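Local structure of nucleoside hydrolase, putative (Trypanosoma brucei, 3FZ0) at residues B[39-44]-B[134-139]; B[34-39]-B[65-70]. The protein belongs to the nucleoside hydrolase family, a group of alpha/beta proteins built round a largely parallel sheet, and holds a calcium ion. The protein carries 2 engineered substitutions. All blocks are in the same frame, centred on the assembly; numbering follows the deposited sequence.

Contact 1: B[39-44]-B[134-139]; sequences VVWGNV and LGPLTN. With CA (calcium ion), chain G.
V39 opens the contact with its carbonyl oxygen, which takes a hydrogen bond from N139 ND2 at 2.9 Å. The oxygen lies nearly in the amide plane of N139, yet the donor stands 62° out of the carbonyl plane of V39, so the bond meets the carbonyl from above. The same amide also bonds D12 through ND2 and A70 through OD1, which fixes its rotation. V40 turns its side chain to the other segment: CB comes within 3.4 Å of N139 ND2, and CG1, placed between backbone N and carbonyl carbon (chi1 65°), reaches P136 CD at 4.0 Å. The W41 ring makes two different contacts. Its NE1 donates to T138 OG1 (3.0 Å), 18° out of the ring plane, and OG1 has a second partner in D186. Over one face, P136 CG sits 4.3 Å from the centroid of the six-membered ring of W41, a CH-pi contact. The backbone O of W41 lies 3.2 Å from P136 CD. G42 closes the packing through CA against P136 CG. Two residues before P136, L134 O binds the calcium ion at 2.3 Å, alongside D14, D19, D283 and three waters. The contact lies at the C-terminal ends of strands 32-39 and 127-133, with helix 181-185 packed on W41 and P136, helix 46-60 on V39, and helix 138-146 starting at T138.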
loop_
_atom_site.group_PDB
_atom_site.type_symbol
_atom_site.label_atom_id
_atom_site.label_comp_id
_atom_site.label_asym_id
_atom_site.label_seq_id
_atom_site.Cartn_x
_atom_site.Cartn_y
_atom_site.Cartn_z
ATOM N N VAL B 39 -25.645 -2.059 17.511
ATOM C CA VAL B 39 -25.659 -0.976 16.526
ATOM C C VAL B 39 -24.225 -0.569 16.183
ATOM O O VAL B 39 -23.369 -0.429 17.066
ATOM C CB VAL B 39 -26.501 0.217 17.065
ATOM C CG1 VAL B 39 -26.330 1.461 16.199
ATOM C CG2 VAL B 39 -27.947 -0.213 17.173
ATOM N N VAL B 40 -23.966 -0.382 14.893
ATOM C CA VAL B 40 -22.637 0.061 14.471
ATOM C C VAL B 40 -22.808 1.265 13.555
ATOM O O VAL B 40 -23.848 1.410 12.935
ATOM C CB VAL B 40 -21.840 -1.103 13.819
ATOM C CG1 VAL B 40 -22.488 -1.568 12.531
ATOM C CG2 VAL B 40 -20.393 -0.745 13.613
ATOM N N TRP B 41 -21.790 2.132 13.509
ATOM C CA TRP B 41 -21.701 3.229 12.526
ATOM C C TRP B 41 -21.747 2.636 11.097
ATOM O O TRP B 41 -21.566 1.426 10.915
ATOM C CB TRP B 41 -20.413 4.024 12.744
ATOM C CG TRP B 41 -19.225 3.301 12.246
ATOM C CD1 TRP B 41 -18.521 2.315 12.893
ATOM C CD2 TRP B 41 -18.597 3.461 10.970
ATOM N NE1 TRP B 41 -17.509 1.864 12.107
ATOM C CE2 TRP B 41 -17.518 2.553 10.921
ATOM C CE3 TRP B 41 -18.818 4.307 9.877
ATOM C CZ2 TRP B 41 -16.669 2.460 9.814
ATOM C CZ3 TRP B 41 -17.964 4.211 8.773
ATOM C CH2 TRP B 41 -16.912 3.295 8.749
ATOM N N GLY B 42 -22.005 3.486 10.098
ATOM C CA GLY B 42 -22.048 3.079 8.698
ATOM C C GLY B 42 -22.823 4.090 7.865
ATOM O O GLY B 42 -22.327 5.204 7.575
ATOM N N ASN B 43 -24.044 3.730 7.474
ATOM C CA ASN B 43 -24.874 4.677 6.742
ATOM C C ASN B 43 -25.557 5.752 7.586
ATOM O O ASN B 43 -25.911 6.821 7.078
ATOM C CB ASN B 43 -25.832 3.965 5.797
ATOM C CG ASN B 43 -25.125 3.514 4.503
ATOM O OD1 ASN B 43 -24.401 4.310 3.847
ATOM N ND2 ASN B 43 -25.297 2.239 4.153
ATOM N N VAL B 44 -25.705 5.475 8.881
ATOM C CA VAL B 44 -26.071 6.495 9.844
ATOM C C VAL B 44 -25.229 6.389 11.093
ATOM O O VAL B 44 -24.685 5.330 11.424
ATOM C CB VAL B 44 -27.581 6.474 10.216
ATOM C CG1 VAL B 44 -28.426 6.718 8.936
ATOM C CG2 VAL B 44 -27.972 5.182 10.925
ATOM N N LEU B 134 -24.777 -6.855 9.508
ATOM C CA LEU B 134 -25.348 -6.108 8.398
ATOM C C LEU B 134 -24.719 -4.740 8.198
ATOM O O LEU B 134 -25.296 -3.872 7.513
ATOM C CB LEU B 134 -26.853 -5.955 8.601
ATOM C CG LEU B 134 -27.641 -7.231 8.912
ATOM C CD1 LEU B 134 -29.117 -6.926 9.158
ATOM C CD2 LEU B 134 -27.469 -8.276 7.792
ATOM N N GLY B 135 -23.558 -4.520 8.784
ATOM C CA GLY B 135 -22.871 -3.252 8.604
ATOM C C GLY B 135 -21.372 -3.435 8.609
ATOM O O GLY B 135 -20.871 -4.553 8.388
ATOM N N PRO B 136 -20.631 -2.337 8.807
ATOM C CA PRO B 136 -19.213 -2.492 8.962
ATOM C C PRO B 136 -18.976 -3.437 10.121
ATOM O O PRO B 136 -19.747 -3.413 11.096
ATOM C CB PRO B 136 -18.763 -1.078 9.308
ATOM C CG PRO B 136 -19.756 -0.200 8.641
ATOM C CD PRO B 136 -21.038 -0.916 8.818
ATOM N N LEU B 137 -17.913 -4.236 10.036
ATOM C CA LEU B 137 -17.627 -5.254 11.049
ATOM C C LEU B 137 -16.966 -4.807 12.365
ATOM O O LEU B 137 -16.504 -5.646 13.142
ATOM C CB LEU B 137 -16.826 -6.385 10.413
ATOM C CG LEU B 137 -17.601 -7.013 9.256
ATOM C CD1 LEU B 137 -16.659 -7.727 8.295
ATOM C CD2 LEU B 137 -18.661 -7.950 9.841
ATOM N N THR B 138 -16.939 -3.511 12.636
ATOM C CA THR B 138 -16.192 -3.006 13.766
ATOM C C THR B 138 -16.495 -3.681 15.106
ATOM O O THR B 138 -15.547 -4.099 15.805
ATOM C CB THR B 138 -16.345 -1.508 13.934
ATOM O OG1 THR B 138 -16.299 -0.879 12.653
ATOM C CG2 THR B 138 -15.216 -0.960 14.857
ATOM N N ASN B 139 -17.781 -3.750 15.492
ATOM C CA ASN B 139 -18.154 -4.370 16.753
ATOM C C ASN B 139 -17.720 -5.831 16.807
ATOM O O ASN B 139 -17.190 -6.300 17.810
ATOM C CB ASN B 139 -19.671 -4.272 17.020
ATOM C CG ASN B 139 -20.146 -2.840 17.199
ATOM O OD1 ASN B 139 -19.370 -1.968 17.630
ATOM N ND2 ASN B 139 -21.415 -2.579 16.836
HETATM CA CA CA G . -26.664 -2.303 6.573
HETATM O O HOH W 1 -25.624 -3.381 4.833
HETATM O O HOH W 2 -24.528 -0.819 5.852
HETATM O O HOH W 3 -27.572 -1.033 4.688
#

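Contact 2: B[34-39]-B[65-70]; sequences VIAITV and PFFRGA
I37 and F66 face each other across neighbouring strands, CB to CB at 3.9 Å, and both point to the same side of the sheet. They part from there: CG of F66 stands between its backbone N and carbonyl carbon (chi1 53°), and the ring leads away from I37 to lie on M50, I53 and L57 of helix 46-60. F67 points to the opposite side. Its CG is anti to its own carbonyl carbon (chi1 -56°), which brings the ring back along the strand until CE1 is 4.3 Å from A36 CB, an oblique approach, while the I37 carbonyl oxygen lies at the ring edge, near its plane. The backbones set this pairing. I37 N donates to P65 O (3.1 Å), F67 N to I37 O, and V39 N to F67 O (2.8 Å). The two short strand axes run 4.7 Å apart at 23°, as parallel neighbours, and with helix 46-60 between them in sequence they form a beta-alpha-beta unit at one border of the main sheet, where 66-68 is the outermost strand within the chain. I37 O has a further neighbour in F66 CA, at 3.1 Å, a CA-H...O contact. At the start of the pairing the P65 ring lies against the backbone, its CD near I35 O. On the side of F67, T38 sends its hydroxyl to D12 of strand 6-13, and helix 110-120 covers the ring of F67 through E113 and the methyl of A36 through I117.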
loop_
_atom_site.group_PDB
_atom_site.type_symbol
_atom_site.label_atom_id
_atom_site.label_comp_id
_atom_site.label_asym_id
_atom_site.label_seq_id
_atom_site.Cartn_x
_atom_site.Cartn_y
_atom_site.Cartn_z
ATOM N N VAL B 34 -34.665 -13.134 17.633
ATOM C CA VAL B 34 -33.626 -12.116 17.736
ATOM C C VAL B 34 -33.445 -11.819 19.217
ATOM O O VAL B 34 -34.367 -11.324 19.857
ATOM C CB VAL B 34 -34.020 -10.829 17.005
ATOM C CG1 VAL B 34 -33.031 -9.709 17.304
ATOM C CG2 VAL B 34 -34.099 -11.089 15.510
ATOM N N ILE B 35 -32.273 -12.148 19.762
ATOM C CA ILE B 35 -32.031 -11.960 21.198
ATOM C C ILE B 35 -31.260 -10.677 21.530
ATOM O O ILE B 35 -31.250 -10.264 22.686
ATOM C CB ILE B 35 -31.356 -13.190 21.888
ATOM C CG1 ILE B 35 -30.021 -13.554 21.229
ATOM C CG2 ILE B 35 -32.259 -14.366 21.844
ATOM C CD1 ILE B 35 -29.167 -14.559 22.051
ATOM N N ALA B 36 -30.634 -10.055 20.527
ATOM C CA ALA B 36 -29.924 -8.772 20.729
ATOM C C ALA B 36 -29.630 -8.091 19.424
ATOM O O ALA B 36 -29.343 -8.757 18.426
ATOM C CB ALA B 36 -28.608 -8.953 21.518
ATOM N N ILE B 37 -29.721 -6.760 19.437
ATOM C CA ILE B 37 -29.400 -5.949 18.282
ATOM C C ILE B 37 -28.257 -5.042 18.708
ATOM O O ILE B 37 -28.338 -4.333 19.726
ATOM C CB ILE B 37 -30.620 -5.148 17.784
ATOM C CG1 ILE B 37 -31.693 -6.136 17.252
ATOM C CG2 ILE B 37 -30.193 -4.095 16.744
ATOM C CD1 ILE B 37 -33.056 -5.494 16.866
ATOM N N THR B 38 -27.153 -5.120 17.977
ATOM C CA THR B 38 -25.996 -4.314 18.293
ATOM C C THR B 38 -25.805 -3.321 17.150
ATOM O O THR B 38 -25.828 -3.680 15.970
ATOM C CB THR B 38 -24.746 -5.166 18.502
ATOM O OG1 THR B 38 -24.501 -5.925 17.316
ATOM C CG2 THR B 38 -24.962 -6.106 19.664
ATOM N N VAL B 39 -25.645 -2.059 17.511
ATOM C CA VAL B 39 -25.659 -0.976 16.526
ATOM C C VAL B 39 -24.225 -0.569 16.183
ATOM O O VAL B 39 -23.369 -0.429 17.066
ATOM C CB VAL B 39 -26.501 0.217 17.065
ATOM C CG1 VAL B 39 -26.330 1.461 16.199
ATOM C CG2 VAL B 39 -27.947 -0.213 17.173
ATOM N N PRO B 65 -33.336 -6.294 23.601
ATOM C CA PRO B 65 -32.399 -5.248 23.987
ATOM C C PRO B 65 -31.472 -4.834 22.844
ATOM O O PRO B 65 -31.086 -5.685 22.020
ATOM C CB PRO B 65 -31.610 -5.886 25.144
ATOM C CG PRO B 65 -31.725 -7.337 24.945
ATOM C CD PRO B 65 -32.937 -7.619 24.096
ATOM N N PHE B 66 -31.138 -3.538 22.781
ATOM C CA PHE B 66 -30.220 -3.025 21.760
ATOM C C PHE B 66 -29.105 -2.139 22.344
ATOM O O PHE B 66 -29.281 -1.502 23.398
ATOM C CB PHE B 66 -30.940 -2.386 20.560
ATOM C CG PHE B 66 -31.947 -1.309 20.927
ATOM C CD1 PHE B 66 -31.698 0.014 20.608
ATOM C CD2 PHE B 66 -33.157 -1.634 21.546
ATOM C CE1 PHE B 66 -32.610 0.991 20.915
ATOM C CE2 PHE B 66 -34.077 -0.652 21.866
ATOM C CZ PHE B 66 -33.817 0.657 21.557
ATOM N N PHE B 67 -27.943 -2.129 21.677
ATOM C CA PHE B 67 -26.732 -1.605 22.291
ATOM C C PHE B 67 -25.921 -0.710 21.364
ATOM O O PHE B 67 -25.829 -1.003 20.145
ATOM C CB PHE B 67 -25.887 -2.773 22.778
ATOM C CG PHE B 67 -26.620 -3.684 23.734
ATOM C CD1 PHE B 67 -27.431 -4.719 23.257
ATOM C CD2 PHE B 67 -26.501 -3.499 25.108
ATOM C CE1 PHE B 67 -28.123 -5.542 24.135
ATOM C CE2 PHE B 67 -27.187 -4.336 26.011
ATOM C CZ PHE B 67 -27.999 -5.354 25.514
ATOM N N ARG B 68 -25.368 0.382 21.924
ATOM C CA ARG B 68 -24.517 1.314 21.166
ATOM C C ARG B 68 -23.148 0.688 20.965
ATOM O O ARG B 68 -22.505 0.264 21.941
ATOM C CB ARG B 68 -24.384 2.675 21.880
ATOM C CG ARG B 68 -25.720 3.252 22.400
ATOM C CD ARG B 68 -25.596 4.552 23.231
ATOM N NE ARG B 68 -26.921 5.124 23.527
ATOM C CZ ARG B 68 -27.548 6.004 22.744
ATOM N NH1 ARG B 68 -26.970 6.433 21.628
ATOM N NH2 ARG B 68 -28.745 6.459 23.068
ATOM N N GLY B 69 -22.711 0.652 19.701
ATOM C CA GLY B 69 -21.404 0.140 19.331
ATOM C C GLY B 69 -20.451 1.235 18.865
ATOM O O GLY B 69 -20.560 2.385 19.295
ATOM N N ALA B 70 -19.506 0.866 18.001
ATOM C CA ALA B 70 -18.437 1.748 17.565
ATOM C C ALA B 70 -18.947 2.880 16.685
ATOM O O ALA B 70 -19.802 2.666 15.813
ATOM C CB ALA B 70 -17.391 0.949 16.816
#

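Overall arrangement
Of the elements involved, strand 32-39 comes first from the N terminus and serves both contacts, V39 being common to them. Contact 2 closes the shorter loop, with 25 residues between its segments, when the chain returns through helix 46-60 to strand 66-68. Contact 1 closes a longer one, with 89, reaching from the turn after strand 32-39 to the loop after strand 127-133 and the first turn of helix 138-146. Their segments alternate along the chain, so the two loops cross. In space their centres lie 11 Å apart, joined by a probable hydrogen bond from W41 N to A70 O and by packing of T138 CG2 on A70 CB. Together they tie the border of the sheet to the calcium end of its central strands.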